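Local atomic coordinates of phosphodiesterase (Candida albicans, PDB entry 6CPU), a protein that belongs to the phosphodiesterases of the HD superfamily, largely helical enzymes built around a metal site. Residues T206-L211 / K316-I321; E246-I251 / I393-L398; L290-S295 / E304-D309. One frame throughout, in Å; residues are numbered along the deposited sequence.

Contact 1: T206-L211 / K316-I321. Unlike the reference sequence in segment 316-321: Lys-316 (reference Thr).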
loop_
_atom_site.group_PDB
_atom_site.type_symbol
_atom_site.label_atom_id
_atom_site.label_comp_id
_atom_site.label_asym_id
_atom_site.label_seq_id
_atom_site.Cartn_x
_atom_site.Cartn_y
_atom_site.Cartn_z
ATOM N N THR A 206 -19.850 16.772 -1.018
ATOM C CA THR A 206 -19.690 16.728 0.435
ATOM C C THR A 206 -18.616 15.735 0.864
ATOM O O THR A 206 -17.767 16.078 1.692
ATOM C CB THR A 206 -21.003 16.424 1.144
ATOM O OG1 THR A 206 -21.907 17.504 0.890
ATOM C CG2 THR A 206 -20.789 16.303 2.652
ATOM N N ARG A 207 -18.634 14.533 0.298
ATOM C CA ARG A 207 -17.613 13.528 0.660
ATOM C C ARG A 207 -16.210 13.971 0.284
ATOM O O ARG A 207 -15.297 13.865 1.094
ATOM C CB ARG A 207 -17.903 12.148 0.043
ATOM C CG ARG A 207 -17.084 11.003 0.659
ATOM C CD ARG A 207 -17.214 10.974 2.175
ATOM N NE ARG A 207 -16.446 9.913 2.822
ATOM C CZ ARG A 207 -16.074 9.932 4.102
ATOM N NH1 ARG A 207 -16.394 10.958 4.892
ATOM N NH2 ARG A 207 -15.375 8.921 4.609
ATOM N N LEU A 208 -16.024 14.451 -0.948
ATOM C CA LEU A 208 -14.696 14.887 -1.384
ATOM C C LEU A 208 -14.158 16.021 -0.507
ATOM O O LEU A 208 -12.957 16.060 -0.189
ATOM C CB LEU A 208 -14.703 15.296 -2.866
ATOM C CG LEU A 208 -15.158 14.215 -3.851
ATOM C CD1 LEU A 208 -14.978 14.708 -5.280
ATOM C CD2 LEU A 208 -14.458 12.877 -3.640
ATOM N N SER A 209 -15.044 16.933 -0.101
ATOM C CA SER A 209 -14.662 18.000 0.821
ATOM C C SER A 209 -14.272 17.433 2.189
ATOM O O SER A 209 -13.274 17.839 2.753
ATOM C CB SER A 209 -15.775 19.041 0.966
ATOM O OG SER A 209 -15.364 20.050 1.883
ATOM N N GLN A 210 -15.035 16.473 2.695
ATOM C CA GLN A 210 -14.709 15.845 3.976
ATOM C C GLN A 210 -13.318 15.214 3.934
ATOM O O GLN A 210 -12.565 15.283 4.903
ATOM C CB GLN A 210 -15.743 14.793 4.357
ATOM C CG GLN A 210 -17.086 15.378 4.747
ATOM C CD GLN A 210 -18.153 14.335 4.979
ATOM O OE1 GLN A 210 -18.121 13.241 4.412
ATOM N NE2 GLN A 210 -19.123 14.678 5.816
ATOM N N LEU A 211 -12.978 14.602 2.802
ATOM C CA LEU A 211 -11.674 13.955 2.665
ATOM C C LEU A 211 -10.535 14.971 2.669
ATOM O O LEU A 211 -9.463 14.687 3.206
ATOM C CB LEU A 211 -11.640 13.045 1.426
ATOM C CG LEU A 211 -12.623 11.865 1.501
ATOM C CD1 LEU A 211 -12.574 11.006 0.238
ATOM C CD2 LEU A 211 -12.433 10.990 2.741
ATOM N N LYS A 316 -17.126 24.072 0.490
ATOM C CA LYS A 316 -17.419 23.954 -0.950
ATOM C C LYS A 316 -16.254 23.439 -1.810
ATOM O O LYS A 316 -16.438 23.189 -2.993
ATOM C CB LYS A 316 -17.951 25.282 -1.531
ATOM C CG LYS A 316 -16.963 26.446 -1.565
ATOM C CD LYS A 316 -17.416 27.507 -2.571
ATOM C CE LYS A 316 -16.839 28.884 -2.276
ATOM N NZ LYS A 316 -15.351 28.897 -2.278
ATOM N N HIS A 317 -15.071 23.275 -1.224
ATOM C CA HIS A 317 -13.888 22.889 -1.999
ATOM C C HIS A 317 -13.753 21.365 -2.050
ATOM O O HIS A 317 -14.009 20.700 -1.053
ATOM C CB HIS A 317 -12.638 23.493 -1.380
ATOM C CG HIS A 317 -12.696 24.981 -1.238
ATOM N ND1 HIS A 317 -12.632 25.830 -2.320
ATOM C CD2 HIS A 317 -12.811 25.769 -0.146
ATOM C CE1 HIS A 317 -12.704 27.079 -1.899
ATOM N NE2 HIS A 317 -12.820 27.070 -0.586
ATOM N N THR A 318 -13.367 20.827 -3.209
ATOM C CA THR A 318 -13.143 19.376 -3.359
ATOM C C THR A 318 -11.666 19.002 -3.510
ATOM O O THR A 318 -11.341 17.815 -3.582
ATOM C CB THR A 318 -13.915 18.793 -4.566
ATOM O OG1 THR A 318 -13.549 19.497 -5.762
ATOM C CG2 THR A 318 -15.412 18.898 -4.337
ATOM N N VAL A 319 -10.782 19.999 -3.558
ATOM C CA VAL A 319 -9.341 19.764 -3.558
ATOM C C VAL A 319 -8.652 20.672 -2.545
ATOM O O VAL A 319 -9.243 21.645 -2.076
ATOM C CB VAL A 319 -8.706 19.970 -4.952
ATOM C CG1 VAL A 319 -9.326 19.022 -5.968
ATOM C CG2 VAL A 319 -8.834 21.416 -5.419
ATOM N N LEU A 320 -7.398 20.356 -2.223
ATOM C CA LEU A 320 -6.634 21.134 -1.246
ATOM C C LEU A 320 -6.323 22.508 -1.843
ATOM O O LEU A 320 -5.838 22.603 -2.976
ATOM C CB LEU A 320 -5.333 20.425 -0.862
ATOM C CG LEU A 320 -5.454 18.990 -0.347
ATOM C CD1 LEU A 320 -4.114 18.498 0.187
ATOM C CD2 LEU A 320 -6.538 18.845 0.715
ATOM N N ILE A 321 -6.641 23.561 -1.094
ATOM C CA ILE A 321 -6.444 24.930 -1.565
ATOM C C ILE A 321 -5.248 25.536 -0.839
ATOM O O ILE A 321 -5.338 25.849 0.338
ATOM C CB ILE A 321 -7.687 25.813 -1.307
ATOM C CG1 ILE A 321 -8.961 25.169 -1.865
ATOM C CG2 ILE A 321 -7.485 27.203 -1.900
ATOM C CD1 ILE A 321 -8.958 24.931 -3.362
HETATM O O HOH W 1 -12.704 21.137 1.387
#

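Contact 2: E246-I251 / I393-L398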
loop_
_atom_site.group_PDB
_atom_site.type_symbol
_atom_site.label_atom_id
_atom_site.label_comp_id
_atom_site.label_asym_id
_atom_site.label_seq_id
_atom_site.Cartn_x
_atom_site.Cartn_y
_atom_site.Cartn_z
ATOM N N GLU A 246 7.987 22.950 -10.367
ATOM C CA GLU A 246 8.067 23.970 -11.416
ATOM C C GLU A 246 7.942 23.413 -12.838
ATOM O O GLU A 246 6.915 23.599 -13.491
ATOM C CB GLU A 246 9.368 24.778 -11.254
ATOM C CG GLU A 246 9.501 25.976 -12.184
ATOM C CD GLU A 246 8.617 27.136 -11.769
ATOM O OE1 GLU A 246 9.000 27.869 -10.829
ATOM O OE2 GLU A 246 7.546 27.315 -12.389
ATOM N N GLY A 247 8.968 22.720 -13.319
ATOM C CA GLY A 247 9.000 22.298 -14.723
ATOM C C GLY A 247 8.341 20.954 -14.964
ATOM O O GLY A 247 8.872 20.129 -15.706
ATOM N N PHE A 248 7.170 20.753 -14.363
ATOM C CA PHE A 248 6.528 19.447 -14.297
ATOM C C PHE A 248 5.052 19.592 -14.636
ATOM O O PHE A 248 4.291 20.181 -13.870
ATOM C CB PHE A 248 6.689 18.882 -12.882
ATOM C CG PHE A 248 6.537 17.391 -12.793
ATOM C CD1 PHE A 248 7.657 16.570 -12.702
ATOM C CD2 PHE A 248 5.279 16.807 -12.780
ATOM C CE1 PHE A 248 7.523 15.195 -12.613
ATOM C CE2 PHE A 248 5.139 15.431 -12.689
ATOM C CZ PHE A 248 6.261 14.625 -12.607
ATOM N N ASP A 249 4.650 19.066 -15.787
ATOM C CA ASP A 249 3.261 19.174 -16.235
ATOM C C ASP A 249 2.303 18.581 -15.199
ATOM O O ASP A 249 2.551 17.503 -14.671
ATOM C CB ASP A 249 3.072 18.461 -17.578
ATOM C CG ASP A 249 3.791 19.166 -18.729
ATOM O OD1 ASP A 249 3.659 20.399 -18.850
ATOM O OD2 ASP A 249 4.480 18.481 -19.521
ATOM N N ASN A 250 1.220 19.298 -14.900
ATOM C CA ASN A 250 0.164 18.761 -14.037
ATOM C C ASN A 250 -0.527 17.583 -14.720
ATOM O O ASN A 250 -0.650 17.538 -15.940
ATOM C CB ASN A 250 -0.862 19.839 -13.669
ATOM C CG ASN A 250 -0.330 20.831 -12.646
ATOM O OD1 ASN A 250 0.511 20.494 -11.811
ATOM N ND2 ASN A 250 -0.831 22.060 -12.699
ATOM N N ILE A 251 -0.961 16.621 -13.917
ATOM C CA ILE A 251 -1.515 15.383 -14.424
ATOM C C ILE A 251 -3.006 15.407 -14.099
ATOM O O ILE A 251 -3.364 15.617 -12.946
ATOM C CB ILE A 251 -0.793 14.184 -13.777
ATOM C CG1 ILE A 251 0.674 14.179 -14.230
ATOM C CG2 ILE A 251 -1.461 12.873 -14.148
ATOM C CD1 ILE A 251 1.549 13.163 -13.528
ATOM N N ILE A 393 5.607 1.296 -15.646
ATOM C CA ILE A 393 4.444 1.290 -16.539
ATOM C C ILE A 393 3.603 2.565 -16.407
ATOM O O ILE A 393 3.248 3.180 -17.410
ATOM C CB ILE A 393 3.562 0.038 -16.277
ATOM C CG1 ILE A 393 4.383 -1.247 -16.443
ATOM C CG2 ILE A 393 2.311 0.036 -17.154
ATOM C CD1 ILE A 393 5.176 -1.360 -17.730
ATOM N N CYS A 394 3.288 2.972 -15.179
ATOM C CA CYS A 394 2.368 4.082 -14.937
ATOM C C CYS A 394 2.981 5.482 -14.987
ATOM O O CYS A 394 2.278 6.433 -15.313
ATOM C CB CYS A 394 1.701 3.929 -13.579
ATOM S SG CYS A 394 0.670 2.465 -13.502
ATOM N N TRP A 395 4.260 5.607 -14.658
ATOM C CA TRP A 395 4.892 6.918 -14.479
ATOM C C TRP A 395 6.399 6.865 -14.807
ATOM O O TRP A 395 7.232 7.319 -14.018
ATOM C CB TRP A 395 4.658 7.392 -13.033
ATOM C CG TRP A 395 4.593 8.875 -12.836
ATOM C CD1 TRP A 395 4.955 9.855 -13.730
ATOM C CD2 TRP A 395 4.163 9.554 -11.656
ATOM N NE1 TRP A 395 4.772 11.094 -13.170
ATOM C CE2 TRP A 395 4.288 10.940 -11.897
ATOM C CE3 TRP A 395 3.688 9.128 -10.411
ATOM C CZ2 TRP A 395 3.958 11.903 -10.929
ATOM C CZ3 TRP A 395 3.354 10.086 -9.457
ATOM C CH2 TRP A 395 3.492 11.452 -9.721
ATOM N N PRO A 396 6.755 6.309 -15.983
ATOM C CA PRO A 396 8.172 6.123 -16.311
ATOM C C PRO A 396 8.991 7.417 -16.321
ATOM O O PRO A 396 10.173 7.401 -15.956
ATOM C CB PRO A 396 8.140 5.490 -17.710
ATOM C CG PRO A 396 6.794 5.787 -18.250
ATOM C CD PRO A 396 5.878 5.837 -17.066
ATOM N N ASP A 397 8.366 8.528 -16.700
ATOM C CA ASP A 397 9.080 9.800 -16.725
ATOM C C ASP A 397 9.397 10.349 -15.324
ATOM O O ASP A 397 10.312 11.157 -15.186
ATOM C CB ASP A 397 8.336 10.829 -17.585
ATOM C CG ASP A 397 8.339 10.473 -19.077
ATOM O OD1 ASP A 397 9.023 9.509 -19.497
ATOM O OD2 ASP A 397 7.657 11.176 -19.845
ATOM N N LEU A 398 8.695 9.910 -14.276
ATOM C CA LEU A 398 9.119 10.267 -12.920
ATOM C C LEU A 398 10.439 9.571 -12.554
ATOM O O LEU A 398 11.283 10.165 -11.884
ATOM C CB LEU A 398 8.031 9.961 -11.864
ATOM C CG LEU A 398 8.406 10.189 -10.386
ATOM C CD1 LEU A 398 8.539 11.670 -10.059
ATOM C CD2 LEU A 398 7.408 9.546 -9.433
#

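Contact 3: L290-S295 / E304-D309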
loop_
_atom_site.group_PDB
_atom_site.type_symbol
_atom_site.label_atom_id
_atom_site.label_comp_id
_atom_site.label_asym_id
_atom_site.label_seq_id
_atom_site.Cartn_x
_atom_site.Cartn_y
_atom_site.Cartn_z
ATOM N N LEU A 290 6.171 17.102 5.756
ATOM C CA LEU A 290 6.641 17.987 4.704
ATOM C C LEU A 290 6.003 19.385 4.747
ATOM O O LEU A 290 6.666 20.376 4.426
ATOM C CB LEU A 290 6.419 17.340 3.342
ATOM C CG LEU A 290 7.324 16.125 3.073
ATOM C CD1 LEU A 290 6.709 15.192 2.035
ATOM C CD2 LEU A 290 8.711 16.581 2.638
ATOM N N ILE A 291 4.735 19.469 5.134
ATOM C CA ILE A 291 4.090 20.775 5.298
ATOM C C ILE A 291 4.743 21.527 6.455
ATOM O O ILE A 291 5.203 22.654 6.289
ATOM C CB ILE A 291 2.574 20.658 5.520
ATOM C CG1 ILE A 291 1.895 20.238 4.210
ATOM C CG2 ILE A 291 1.991 21.986 6.004
ATOM C CD1 ILE A 291 0.571 19.557 4.425
ATOM N N ARG A 292 4.811 20.880 7.612
ATOM C CA ARG A 292 5.371 21.507 8.803
ATOM C C ARG A 292 6.865 21.842 8.668
ATOM O O ARG A 292 7.376 22.685 9.405
ATOM C CB ARG A 292 5.094 20.640 10.030
ATOM C CG ARG A 292 3.612 20.545 10.356
ATOM C CD ARG A 292 3.385 19.957 11.732
ATOM N NE ARG A 292 1.986 19.603 11.980
ATOM C CZ ARG A 292 1.027 20.458 12.334
ATOM N NH1 ARG A 292 1.280 21.756 12.476
ATOM N NH2 ARG A 292 -0.207 20.008 12.539
ATOM N N LEU A 293 7.548 21.202 7.718
ATOM C CA LEU A 293 8.936 21.530 7.366
ATOM C C LEU A 293 9.040 22.627 6.310
ATOM O O LEU A 293 10.143 23.031 5.944
ATOM C CB LEU A 293 9.655 20.275 6.842
ATOM C CG LEU A 293 10.023 19.246 7.908
ATOM C CD1 LEU A 293 10.284 17.875 7.287
ATOM C CD2 LEU A 293 11.238 19.723 8.696
ATOM N N GLY A 294 7.906 23.086 5.792
ATOM C CA GLY A 294 7.901 24.114 4.766
ATOM C C GLY A 294 8.266 23.626 3.381
ATOM O O GLY A 294 8.514 24.438 2.493
ATOM N N SER A 295 8.296 22.303 3.181
ATOM C CA SER A 295 8.546 21.737 1.855
ATOM C C SER A 295 7.288 21.750 0.998
ATOM O O SER A 295 7.368 21.669 -0.224
ATOM C CB SER A 295 9.086 20.309 1.955
ATOM O OG SER A 295 10.484 20.318 2.161
ATOM N N GLU A 304 -3.983 23.208 12.018
ATOM C CA GLU A 304 -2.691 23.608 12.568
ATOM C C GLU A 304 -2.281 22.830 13.824
ATOM O O GLU A 304 -1.103 22.538 14.003
ATOM C CB GLU A 304 -2.699 25.113 12.869
ATOM C CG GLU A 304 -1.359 25.680 13.296
ATOM C CD GLU A 304 -0.275 25.492 12.257
ATOM O OE1 GLU A 304 -0.525 25.792 11.069
ATOM O OE2 GLU A 304 0.835 25.051 12.628
ATOM N N ASP A 305 -3.246 22.501 14.677
ATOM C CA ASP A 305 -2.965 21.870 15.966
ATOM C C ASP A 305 -2.986 20.346 15.842
ATOM O O ASP A 305 -4.054 19.748 15.731
ATOM C CB ASP A 305 -3.992 22.326 17.003
ATOM C CG ASP A 305 -3.656 21.870 18.423
ATOM O OD1 ASP A 305 -2.897 20.891 18.609
ATOM O OD2 ASP A 305 -4.173 22.496 19.368
ATOM N N PRO A 306 -1.807 19.707 15.917
ATOM C CA PRO A 306 -1.748 18.264 15.659
ATOM C C PRO A 306 -2.352 17.397 16.762
ATOM O O PRO A 306 -2.571 16.208 16.548
ATOM C CB PRO A 306 -0.244 17.999 15.546
ATOM C CG PRO A 306 0.375 19.023 16.431
ATOM C CD PRO A 306 -0.493 20.249 16.315
ATOM N N LYS A 307 -2.634 17.979 17.928
ATOM C CA LYS A 307 -3.094 17.194 19.077
ATOM C C LYS A 307 -4.610 16.997 19.063
ATOM O O LYS A 307 -5.138 16.180 19.818
ATOM C CB LYS A 307 -2.609 17.834 20.391
ATOM C CG LYS A 307 -1.124 18.185 20.339
ATOM C CD LYS A 307 -0.522 18.650 21.656
ATOM C CE LYS A 307 0.845 19.279 21.390
ATOM N NZ LYS A 307 1.736 19.324 22.581
ATOM N N LEU A 308 -5.306 17.726 18.190
ATOM C CA LEU A 308 -6.762 17.647 18.111
ATOM C C LEU A 308 -7.212 16.306 17.559
ATOM O O LEU A 308 -6.538 15.726 16.710
ATOM C CB LEU A 308 -7.321 18.763 17.221
ATOM C CG LEU A 308 -7.111 20.201 17.698
ATOM C CD1 LEU A 308 -7.620 21.192 16.665
ATOM C CD2 LEU A 308 -7.800 20.419 19.034
ATOM N N ASP A 309 -8.353 15.820 18.031
ATOM C CA ASP A 309 -8.962 14.624 17.460
ATOM C C ASP A 309 -9.661 15.003 16.152
ATOM O O ASP A 309 -9.797 16.188 15.847
ATOM C CB ASP A 309 -9.960 14.000 18.440
ATOM C CG ASP A 309 -10.132 12.497 18.233
ATOM O OD1 ASP A 309 -9.598 11.941 17.243
ATOM O OD2 ASP A 309 -10.812 11.869 19.060
#

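Contact 1: T206-L211 / K316-I321
The imidazole of His-317, whose backbone carbonyl meets Ser-209, sits between two residues of its own loop: Lys-316 (threonine in the reference sequence) lays CG over the centre of one face, and Ile-321 CG1 covers the opposite face, nearer the rim. A second flat group belongs to the helix. The guanidinium of Arg-207 has Leu-211 CD2 over the centre of one face and the amide of Gln-210 at its edge. Arg-207 NH1 bonds to Gln-210 OE1 at 2.9 Å, an approach that lies in the guanidinium plane but stands 48° above that of the amide. Asp-229 takes NH2 of the same arginine in a salt bridge, so the group is fixed from two directions.

The helix and loop themselves meet at Ser-209 and Leu-208 on one side and at His-317 O and Thr-318 on the other. Ser-209 and Thr-318 bring their CA atoms to 4.7 Å, an approach that suits a serine, because Ser-209 CB lies just 3.2 Å from His-317 O. With OG anti to the backbone N (chi1 179°), the hydroxyl accepts from the backbone N of Asp-315 and gives its proton to a water, Ser-209 OG to water O being 2.9 Å. That water in turn donates to His-317 O over 2.8 Å, so the buried serine is tied to the loop backbone directly at Asp-315 N and through the water at His-317 O. Thr-318 adds the apolar half: its CG2 methyl comes within 4.0 Å of Leu-208 CB, while its backbone O receives the hydroxyl of Tyr-232 from helix 227-242.

The arrangement is that of an irregular loop laid along a helix. The connection between helices 276-292 and 336-348 is fastened to helix 205-216 by a serine, a bridging water and a methyl contact, in a fold made mainly of helices.

Contact 2: E246-I251 / I393-L398
Phe-248 and Trp-395 both set CG anti to the backbone N (chi1 -159° and -151°), which sends the two rings from their separate backbones into the space between loop and helix. The phenyl ring arrives with its far end first: Phe-248 CZ is 3.9 Å from Trp-395 NE1, which lies at the phenyl edge, near the plane of that ring. Ile-251 reaches the same part of the indole with its terminal methyl, CD1 standing 3.8 Å from Trp-395 CZ2.

Leu-398 assists from the indole's own segment, placing CB over one face of Trp-395, toward the rim; its CD1 is a looser neighbour of Phe-248 CE1, at 4.5 Å. Trp-395 is the N-cap of helix 396-400, and its O accepts from Leu-398 N, a first-turn bond that is consistent with the leucine lying over the indole. Beyond the contact, Phe-259 packs edge-to-face with the indole, and Ile-242 touches Phe-248, Ile-251 and Trp-395 together.

No hydrogen bond joins the two segments. Large aromatic and branched aliphatic residues suit the place because cohesion between the segments probably comes from dispersion and from the removal of apolar surface from water.

Contact 3: L290-S295 / E304-D309
Arg-292 reaches toward Glu-304 from the last turn of helix 276-292, which closes in a Schellman motif with Ser-295 N bonded to Leu-290 O (2.8 Å), Gly-294 N to Ile-291 O, and the positive phi of 77° at Gly-294 that glycine adopts easily; across the contact, Asp-305 to Leu-308 form a type I beta turn.

The arginine chain runs extended from CG to NE, long enough to span the gap between the backbones, and grips end-on. Arg-292 NH1 bonds to Glu-304 O at 2.9 Å, and Arg-292 NH2 reaches that same oxygen at 3.1 Å. Both nitrogens approach from one face of the carbonyl plane, NH2 standing well above it. The carboxylate plays a lesser part. Bent at chi2 (60°), the glutamate chain folds back to set OE2 3.3 Å from Arg-292 NH1, a weak hydrogen bond within a salt bridge, with the two charged planes 85° apart. Its other oxygen, OE1, pairs with Lys-298, so the acid is probably held ionised between two cations.

Pro-306 completes the arginine's surroundings with CG over one face of the guanidinium, toward the rim, and CB 3.6 Å from Arg-292 NH2. The same guanidinium makes a cation-pi contact with Tyr-553. Proline also suits the second position of the turn, where its ring holds phi close to the value a type I turn needs. Asp-305 probably stiffens this bend further: OD1 accepts from Lys-307 N at 3.0 Å, an Asx turn that overlaps the beta turn, whose own bond from Leu-308 N to Asp-305 O is weak.

This is a surface arrangement of a helix C-terminus and the loop that follows it, in which an arginine of the final helical turn clasps a carbonyl just ahead of a beta turn overlapped by an Asx turn.

In the fold
Contacts 1 and 3 both involve the long connection between helices 276-292 and 336-348: residues 304-309 turn back to the end of the first helix, and residues 316-321 then run along helix 205-216. Their centres are 19 Å apart and their nearest atoms about 6 Å. Contact 2 lies 24 Å from contact 1 and 27 Å from contact 3, centre to centre; its sequence span crosses that of contact 1 and encloses contact 3. Two of the helices concerned also lead to the zinc site: His-278 belongs to helix 276-292, which ends in contact 3, while His-349 and Asp-350 follow helix 336-348, whose Val-344 touches Trp-395 of contact 2. Asp-462 completes the protein ligands.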